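Local coordinates for 50S ribosomal protein L16 arginine hydroxylase (Escherichia coli, PDB 4CCL) that hydroxylates an arginine of ribosomal protein uL16 as an iron- and 2-oxoglutarate-dependent JmjC oxygenase that works as a homodimer, at residues G269-S275 and Y319-E323; F31-P37 and A195-S199; E146-M150 and P183-H187. One frame throughout, in Å; residues are numbered along the deposited sequence.

Interaction 1: G269-S275 and Y319-E323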
loop_
_atom_site.group_PDB
_atom_site.type_symbol
_atom_site.label_atom_id
_atom_site.label_comp_id
_atom_site.label_asym_id
_atom_site.label_seq_id
_atom_site.Cartn_x
_atom_site.Cartn_y
_atom_site.Cartn_z
ATOM N N GLY B 269 8.084 2.273 14.076
ATOM C CA GLY B 269 9.274 2.909 14.602
ATOM C C GLY B 269 9.918 3.792 13.553
ATOM O O GLY B 269 10.238 4.951 13.821
ATOM N N GLU B 270 10.084 3.252 12.348
ATOM C CA GLU B 270 10.702 4.002 11.255
ATOM C C GLU B 270 9.817 5.145 10.736
ATOM O O GLU B 270 10.320 6.161 10.255
ATOM C CB GLU B 270 11.084 3.059 10.108
ATOM C CG GLU B 270 12.127 2.010 10.484
ATOM C CD GLU B 270 12.510 1.114 9.320
ATOM O OE1 GLU B 270 12.120 1.423 8.174
ATOM O OE2 GLU B 270 13.201 0.099 9.553
ATOM N N PHE B 271 8.502 4.974 10.836
ATOM C CA PHE B 271 7.541 5.958 10.335
ATOM C C PHE B 271 7.437 7.139 11.291
ATOM O O PHE B 271 7.825 8.258 10.957
ATOM C CB PHE B 271 6.170 5.286 10.140
ATOM C CG PHE B 271 5.029 6.236 9.842
ATOM C CD1 PHE B 271 5.220 7.418 9.137
ATOM C CD2 PHE B 271 3.747 5.925 10.267
ATOM C CE1 PHE B 271 4.155 8.267 8.876
ATOM C CE2 PHE B 271 2.679 6.769 10.006
ATOM C CZ PHE B 271 2.884 7.941 9.311
ATOM N N ILE B 272 6.923 6.874 12.486
ATOM C CA ILE B 272 6.573 7.922 13.443
ATOM C C ILE B 272 7.758 8.795 13.874
ATOM O O ILE B 272 7.571 9.905 14.372
ATOM C CB ILE B 272 5.861 7.324 14.685
ATOM C CG1 ILE B 272 5.063 8.397 15.434
ATOM C CG2 ILE B 272 6.852 6.618 15.595
ATOM C CD1 ILE B 272 3.885 8.933 14.652
ATOM N N SER B 273 8.976 8.297 13.671
ATOM C CA SER B 273 10.175 9.058 14.020
ATOM C C SER B 273 10.554 10.076 12.942
ATOM O O SER B 273 11.472 10.875 13.129
ATOM C CB SER B 273 11.351 8.122 14.317
ATOM O OG SER B 273 11.518 7.160 13.290
ATOM N N GLN B 274 9.840 10.045 11.822
ATOM C CA GLN B 274 10.051 11.005 10.742
ATOM C C GLN B 274 9.219 12.271 10.952
ATOM O O GLN B 274 8.079 12.208 11.413
ATOM C CB GLN B 274 9.722 10.371 9.388
ATOM C CG GLN B 274 10.941 10.100 8.519
ATOM C CD GLN B 274 10.704 8.994 7.507
ATOM O OE1 GLN B 274 11.098 9.105 6.346
ATOM N NE2 GLN B 274 10.065 7.915 7.947
ATOM N N SER B 275 9.801 13.419 10.618
ATOM C CA SER B 275 9.123 14.704 10.779
ATOM C C SER B 275 8.296 15.082 9.550
ATOM O O SER B 275 8.700 14.827 8.414
ATOM C CB SER B 275 10.136 15.808 11.092
ATOM O OG SER B 275 9.496 17.064 11.241
ATOM N N TYR B 319 14.410 4.990 17.660
ATOM C CA TYR B 319 14.320 5.419 16.272
ATOM C C TYR B 319 14.548 6.917 16.156
ATOM O O TYR B 319 13.838 7.712 16.776
ATOM C CB TYR B 319 12.962 5.045 15.674
ATOM C CG TYR B 319 12.664 3.561 15.712
ATOM C CD1 TYR B 319 12.096 2.975 16.835
ATOM C CD2 TYR B 319 12.952 2.748 14.624
ATOM C CE1 TYR B 319 11.824 1.623 16.874
ATOM C CE2 TYR B 319 12.682 1.392 14.654
ATOM C CZ TYR B 319 12.118 0.835 15.782
ATOM O OH TYR B 319 11.845 -0.515 15.823
ATOM N N ALA B 320 15.551 7.293 15.371
ATOM C CA ALA B 320 15.832 8.698 15.108
ATOM C C ALA B 320 15.666 9.008 13.624
ATOM O O ALA B 320 16.452 8.543 12.797
ATOM C CB ALA B 320 17.242 9.050 15.566
ATOM N N ASN B 321 14.644 9.799 13.302
ATOM C CA ASN B 321 14.399 10.255 11.934
ATOM C C ASN B 321 14.323 9.106 10.922
ATOM O O ASN B 321 14.951 9.145 9.867
ATOM C CB ASN B 321 15.439 11.311 11.532
ATOM C CG ASN B 321 15.134 11.969 10.197
ATOM O OD1 ASN B 321 14.110 12.631 10.036
ATOM N ND2 ASN B 321 16.034 11.797 9.235
ATOM N N GLY B 322 13.559 8.074 11.264
ATOM C CA GLY B 322 13.346 6.957 10.363
ATOM C C GLY B 322 14.315 5.802 10.526
ATOM O O GLY B 322 14.041 4.687 10.081
ATOM N N GLU B 323 15.448 6.062 11.169
ATOM C CA GLU B 323 16.484 5.045 11.309
ATOM C C GLU B 323 16.500 4.410 12.693
ATOM O O GLU B 323 16.494 5.103 13.714
ATOM C CB GLU B 323 17.855 5.636 10.985
ATOM C CG GLU B 323 17.969 6.173 9.573
ATOM C CD GLU B 323 18.985 7.288 9.461
ATOM O OE1 GLU B 323 19.751 7.497 10.427
ATOM O OE2 GLU B 323 19.010 7.964 8.410
HETATM O O HOH W 1 12.163 13.434 8.722
#

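Interaction 2: F31-P37 and A195-S199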
loop_
_atom_site.group_PDB
_atom_site.type_symbol
_atom_site.label_atom_id
_atom_site.label_comp_id
_atom_site.label_asym_id
_atom_site.label_seq_id
_atom_site.Cartn_x
_atom_site.Cartn_y
_atom_site.Cartn_z
ATOM N N PHE B 31 5.715 36.739 29.550
ATOM C CA PHE B 31 6.106 36.007 28.357
ATOM C C PHE B 31 7.005 36.844 27.462
ATOM O O PHE B 31 6.645 37.939 27.035
ATOM C CB PHE B 31 4.872 35.533 27.589
ATOM C CG PHE B 31 5.196 34.771 26.335
ATOM C CD1 PHE B 31 5.639 33.459 26.399
ATOM C CD2 PHE B 31 5.052 35.364 25.092
ATOM C CE1 PHE B 31 5.937 32.759 25.245
ATOM C CE2 PHE B 31 5.346 34.669 23.938
ATOM C CZ PHE B 31 5.789 33.366 24.014
ATOM N N ILE B 32 8.187 36.306 27.190
ATOM C CA ILE B 32 9.151 36.951 26.316
ATOM C C ILE B 32 9.251 36.143 25.037
ATOM O O ILE B 32 9.634 34.972 25.058
ATOM C CB ILE B 32 10.533 37.038 26.972
ATOM C CG1 ILE B 32 10.423 37.711 28.341
ATOM C CG2 ILE B 32 11.494 37.789 26.068
ATOM C CD1 ILE B 32 11.428 37.203 29.352
ATOM N N ASP B 33 8.882 36.771 23.926
ATOM C CA ASP B 33 8.853 36.097 22.638
ATOM C C ASP B 33 10.229 35.581 22.237
ATOM O O ASP B 33 11.222 36.297 22.348
ATOM C CB ASP B 33 8.297 37.031 21.563
ATOM C CG ASP B 33 6.859 37.427 21.829
ATOM O OD1 ASP B 33 6.558 37.866 22.959
ATOM O OD2 ASP B 33 6.025 37.289 20.912
ATOM N N PRO B 34 10.286 34.323 21.777
ATOM C CA PRO B 34 11.552 33.697 21.385
ATOM C C PRO B 34 12.125 34.336 20.127
ATOM O O PRO B 34 13.339 34.338 19.931
ATOM C CB PRO B 34 11.151 32.246 21.105
ATOM C CG PRO B 34 9.707 32.314 20.747
ATOM C CD PRO B 34 9.134 33.427 21.570
ATOM N N ILE B 35 11.251 34.889 19.294
ATOM C CA ILE B 35 11.663 35.437 18.013
ATOM C C ILE B 35 10.923 36.752 17.743
ATOM O O ILE B 35 9.925 37.054 18.398
ATOM C CB ILE B 35 11.431 34.401 16.880
ATOM C CG1 ILE B 35 12.302 34.702 15.660
ATOM C CG2 ILE B 35 9.960 34.308 16.521
ATOM C CD1 ILE B 35 12.042 33.788 14.480
ATOM N N SER B 36 11.421 37.531 16.786
ATOM C CA SER B 36 10.842 38.830 16.456
ATOM C C SER B 36 10.264 38.775 15.043
ATOM O O SER B 36 10.675 37.936 14.244
ATOM C CB SER B 36 11.905 39.932 16.553
ATOM O OG SER B 36 12.581 40.105 15.318
ATOM N N PRO B 37 9.283 39.646 14.741
ATOM C CA PRO B 37 8.653 39.668 13.412
ATOM C C PRO B 37 9.666 39.809 12.276
ATOM O O PRO B 37 9.465 39.256 11.192
ATOM C CB PRO B 37 7.766 40.913 13.476
ATOM C CG PRO B 37 7.424 41.050 14.914
ATOM C CD PRO B 37 8.659 40.617 15.658
ATOM N N ALA B 195 0.403 41.297 16.036
ATOM C CA ALA B 195 0.387 40.098 16.862
ATOM C C ALA B 195 1.281 38.950 16.401
ATOM O O ALA B 195 1.476 38.723 15.206
ATOM C CB ALA B 195 -1.031 39.616 17.026
HETATM N N MSE B 196 1.813 38.230 17.386
HETATM C CA MSE B 196 2.578 37.014 17.158
HETATM C C MSE B 196 1.912 35.843 17.875
HETATM O O MSE B 196 1.640 35.909 19.076
HETATM C CB MSE B 196 4.017 37.187 17.650
HETATM C CG MSE B 196 4.849 38.125 16.792
HETATM SE SE MSE B 196 5.635 37.221 15.252
HETATM C CE MSE B 196 7.343 36.731 16.048
ATOM N N ASN B 197 1.636 34.779 17.130
ATOM C CA ASN B 197 1.030 33.581 17.699
ATOM C C ASN B 197 1.900 32.355 17.474
ATOM O O ASN B 197 2.460 32.166 16.390
ATOM C CB ASN B 197 -0.368 33.348 17.122
ATOM C CG ASN B 197 -1.456 34.021 17.936
ATOM O OD1 ASN B 197 -2.622 33.631 17.875
ATOM N ND2 ASN B 197 -1.080 35.035 18.707
ATOM N N TYR B 198 2.005 31.523 18.505
ATOM C CA TYR B 198 2.838 30.337 18.432
ATOM C C TYR B 198 1.977 29.107 18.631
ATOM O O TYR B 198 1.522 28.824 19.735
ATOM C CB TYR B 198 3.919 30.388 19.512
ATOM C CG TYR B 198 4.714 31.669 19.505
ATOM C CD1 TYR B 198 4.225 32.815 20.122
ATOM C CD2 TYR B 198 5.946 31.738 18.871
ATOM C CE1 TYR B 198 4.940 33.992 20.112
ATOM C CE2 TYR B 198 6.674 32.913 18.858
ATOM C CZ TYR B 198 6.163 34.036 19.481
ATOM O OH TYR B 198 6.876 35.209 19.471
ATOM N N SER B 199 1.801 28.344 17.562
ATOM C CA SER B 199 0.973 27.156 17.613
ATOM C C SER B 199 1.827 25.909 17.790
ATOM O O SER B 199 2.638 25.565 16.920
ATOM C CB SER B 199 0.102 27.053 16.357
ATOM O OG SER B 199 -0.798 28.147 16.274
#

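Interaction 3: E146-M150 and P183-H187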
loop_
_atom_site.group_PDB
_atom_site.type_symbol
_atom_site.label_atom_id
_atom_site.label_comp_id
_atom_site.label_asym_id
_atom_site.label_seq_id
_atom_site.Cartn_x
_atom_site.Cartn_y
_atom_site.Cartn_z
ATOM N N GLU B 146 -18.783 25.435 18.971
ATOM C CA GLU B 146 -19.051 24.077 19.415
ATOM C C GLU B 146 -18.668 23.112 18.297
ATOM O O GLU B 146 -18.610 23.497 17.128
ATOM C CB GLU B 146 -20.529 23.923 19.793
ATOM C CG GLU B 146 -20.884 22.603 20.459
ATOM C CD GLU B 146 -19.994 22.289 21.647
ATOM O OE1 GLU B 146 -20.280 22.784 22.758
ATOM O OE2 GLU B 146 -19.011 21.539 21.472
ATOM N N LYS B 147 -18.419 21.855 18.650
ATOM C CA LYS B 147 -17.954 20.885 17.675
ATOM C C LYS B 147 -19.173 20.211 17.073
ATOM O O LYS B 147 -19.881 19.454 17.738
ATOM C CB LYS B 147 -17.066 19.855 18.370
ATOM C CG LYS B 147 -16.707 18.631 17.548
ATOM C CD LYS B 147 -16.174 17.549 18.474
ATOM C CE LYS B 147 -15.431 16.456 17.729
ATOM N NZ LYS B 147 -14.813 15.498 18.692
ATOM N N LEU B 148 -19.402 20.501 15.796
ATOM C CA LEU B 148 -20.594 20.067 15.086
ATOM C C LEU B 148 -20.205 19.863 13.634
ATOM O O LEU B 148 -19.315 20.547 13.128
ATOM C CB LEU B 148 -21.686 21.137 15.165
ATOM C CG LEU B 148 -22.093 21.707 16.528
ATOM C CD1 LEU B 148 -22.951 22.948 16.351
ATOM C CD2 LEU B 148 -22.824 20.665 17.359
ATOM N N GLN B 149 -20.869 18.928 12.964
ATOM C CA GLN B 149 -20.585 18.661 11.561
ATOM C C GLN B 149 -20.918 19.881 10.708
ATOM O O GLN B 149 -22.026 20.412 10.774
ATOM C CB GLN B 149 -21.376 17.444 11.080
ATOM C CG GLN B 149 -20.939 16.908 9.727
HETATM N N MSE B 150 -19.950 20.324 9.910
HETATM C CA MSE B 150 -20.140 21.491 9.054
HETATM C C MSE B 150 -19.346 21.384 7.755
HETATM O O MSE B 150 -18.233 20.860 7.732
HETATM C CB MSE B 150 -19.780 22.776 9.806
HETATM C CG MSE B 150 -18.460 22.720 10.556
HETATM SE SE MSE B 150 -18.148 24.330 11.613
HETATM C CE MSE B 150 -19.771 24.312 12.698
ATOM N N PRO B 183 -9.269 18.609 18.305
ATOM C CA PRO B 183 -9.710 18.513 16.909
ATOM C C PRO B 183 -11.228 18.483 16.773
ATOM O O PRO B 183 -11.908 17.880 17.601
ATOM C CB PRO B 183 -9.119 17.177 16.447
ATOM C CG PRO B 183 -8.892 16.405 17.697
ATOM C CD PRO B 183 -8.497 17.426 18.716
ATOM N N GLY B 184 -11.750 19.131 15.737
ATOM C CA GLY B 184 -13.177 19.122 15.481
ATOM C C GLY B 184 -13.889 20.402 15.883
ATOM O O GLY B 184 -15.060 20.596 15.553
ATOM N N PHE B 185 -13.187 21.276 16.598
ATOM C CA PHE B 185 -13.774 22.537 17.038
ATOM C C PHE B 185 -13.399 23.671 16.097
ATOM O O PHE B 185 -12.224 24.008 15.966
ATOM C CB PHE B 185 -13.330 22.873 18.466
ATOM C CG PHE B 185 -13.930 21.979 19.512
ATOM C CD1 PHE B 185 -13.391 20.730 19.764
ATOM C CD2 PHE B 185 -15.035 22.387 20.244
ATOM C CE1 PHE B 185 -13.938 19.902 20.724
ATOM C CE2 PHE B 185 -15.589 21.562 21.208
ATOM C CZ PHE B 185 -15.039 20.318 21.448
ATOM N N PRO B 186 -14.400 24.265 15.433
ATOM C CA PRO B 186 -14.128 25.383 14.528
ATOM C C PRO B 186 -13.603 26.578 15.300
ATOM O O PRO B 186 -14.125 26.910 16.366
ATOM C CB PRO B 186 -15.501 25.694 13.928
ATOM C CG PRO B 186 -16.471 25.187 14.930
ATOM C CD PRO B 186 -15.838 23.964 15.526
ATOM N N HIS B 187 -12.567 27.211 14.768
ATOM C CA HIS B 187 -11.977 28.360 15.429
ATOM C C HIS B 187 -11.501 29.394 14.423
ATOM O O HIS B 187 -11.182 29.072 13.278
ATOM C CB HIS B 187 -10.824 27.928 16.333
ATOM C CG HIS B 187 -9.796 27.093 15.639
ATOM N ND1 HIS B 187 -9.899 25.724 15.532
ATOM C CD2 HIS B 187 -8.642 27.434 15.017
ATOM C CE1 HIS B 187 -8.855 25.254 14.872
ATOM N NE2 HIS B 187 -8.077 26.274 14.548
HETATM O O HOH W 2 -12.337 16.151 19.701
#

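Interaction 1: G269-S275 and Y319-E323
The last turn of helix 263-272 and the loop that follows it pass along a β-hairpin, bringing the CA of Glu270 to within 4.1 Å of the CA of Gly322. The hairpin reverses through a type I' turn from Ala320 to Glu323, closed by paired backbone bonds between those two residues, and it belongs to the three-stranded antiparallel sheet of the ROXA-like winged-helix region. At the strand end, Tyr319 lays one ring face against the helix backbone: Gly269 CA sits 3.4 Å from the ring centroid and almost on the ring normal, a CH-π contact made possible by a residue with no side chain. With CG anti to its carbonyl carbon (chi1 -59°), the ring of Tyr319 lies flat against Gly269. A leucine in place of Tyr319 would probably lose this flat platform and leave the Gly269 backbone poorly covered. Ser273 ties the two segments together: its OG donates to Gly269 O, in the carbonyl plane, at 2.6 Å and accepts from Gly322 N at 3.0 Å, so one hydroxyl joins helix end to turn. Nearby, Glu270 O receives a CA-H···O contact from Gly322, and Ser273 O a similar one from Asn321. The amide of Asn321 comes back toward the helix side: its OD1 takes a hydrogen bond from a water that also accepts from Ser275 N, while ND2 bonds to Tyr368 OH. The extended side chain of Gln274 brings NE2 to Glu270 O, a weak hydrogen bond of 2.9 Å with an N-H···O angle of 122°.

Interaction 2: F31-P37 and A195-S199
Phe31 and Tyr198 form an offset edge-to-face pair, the edge of Phe31 directed at the face of Tyr198, with ring centroids 5.8 Å apart and planes inclined at 68°. The nearest atoms are Phe31 CE2 and Tyr198 CE1, 3.9 Å apart. At the rim of the tyrosine, near its plane, lie Asp33 OD2 and Ile35 CG2, while Pro34, whose side chain points against that of Tyr198, meets the ring obliquely, its CG 3.6 Å from Tyr198 CE2. The loop thus wraps the outer end of a single ring with four of its residues.

The polar end is settled by Asp33. Tyr198 OH donates to Asp33 OD2 over 2.7 Å, reaching the oxygen on its anti side and 30° out of the carboxylate plane. The same oxygen also takes the backbone N-H of Thr137, so two donors grip it and should favour the ionised carboxylate.

Met196, built as selenomethionine, completes the contact. Its chain bends at chi2 (-85°) and again at chi3, which curls the CE methyl back toward the loop, 3.6 Å from Ile35 CG2 and 4.1 Å from Pro37 CD. Asn197, between Met196 and Tyr198, points the other way, and its OD1 accepts from Arg140, a probable substrate-binding residue.

The loop therefore covers one side of strand 195-202 of the JmjC β-fold; this strand is hydrogen-bonded through its backbone to strands 108-116 and 131-135. Ile113 of the former and Ile134 of the latter pack against this cluster; Thr93 of helix 91-94 touches Pro34 and Ile35, and Ser36 caps the start of helix 37-45 through a bond to Glu39 N.

Interaction 3: E146-M150 and P183-H187
Lys147 supplies the main aromatic contact with Phe185: its CB lies over the ring centre, 3.6 Å from the centroid and 9° off the normal, a CH-π arrangement. CG is anti to the backbone N (chi1 169°) and the rest of the chain runs out extended across the ring, carrying the ammonium past Gly184 toward Pro183.

Apolar packing is added by Pro186, whose CB lies 3.8 Å from the selenium of Met150, a poorly ordered selenomethionine.

No direct hydrogen bond joins the two loops. Instead, a water accepts from Lys147 NZ at 2.8 Å and donates to Pro183 O. Within its own loop Glu146 folds round so that OE2 takes the backbone N-H of Lys147 at 2.9 Å, while OE1 makes a salt bridge with Arg20, which also touches Phe185.

Within the other loop, His187 ND1 donates in the ring plane to Phe185 O, at 2.9 Å and 161°, fixing the rotation of the imidazole. His187 binds the catalytic iron together with His125 and Asp127, the His-Asp-His facial triad of JmjC oxygenases, and the loop packed here leads directly into it.

In the fold
The three contacts are spread across two parts of the chain. Interactions 2 and 3 belong to the JmjC β-fold and have centres about 26 Å apart, whereas interaction 1 lies in the winged-helix region, its centre about 29 Å and 31 Å from those of interactions 2 and 3. None touches another. Along the chain, interaction 3 is nested within the long loop closed by interaction 2, and interaction 1 opens only after both have closed. In the sheet, strand 131-135 lies between strand 195-202, covered in interaction 2, and strand 178-181, which leads into the metal-binding loop of interaction 3. The contacts thus serve both regions, and interaction 3 includes a ligand of the iron.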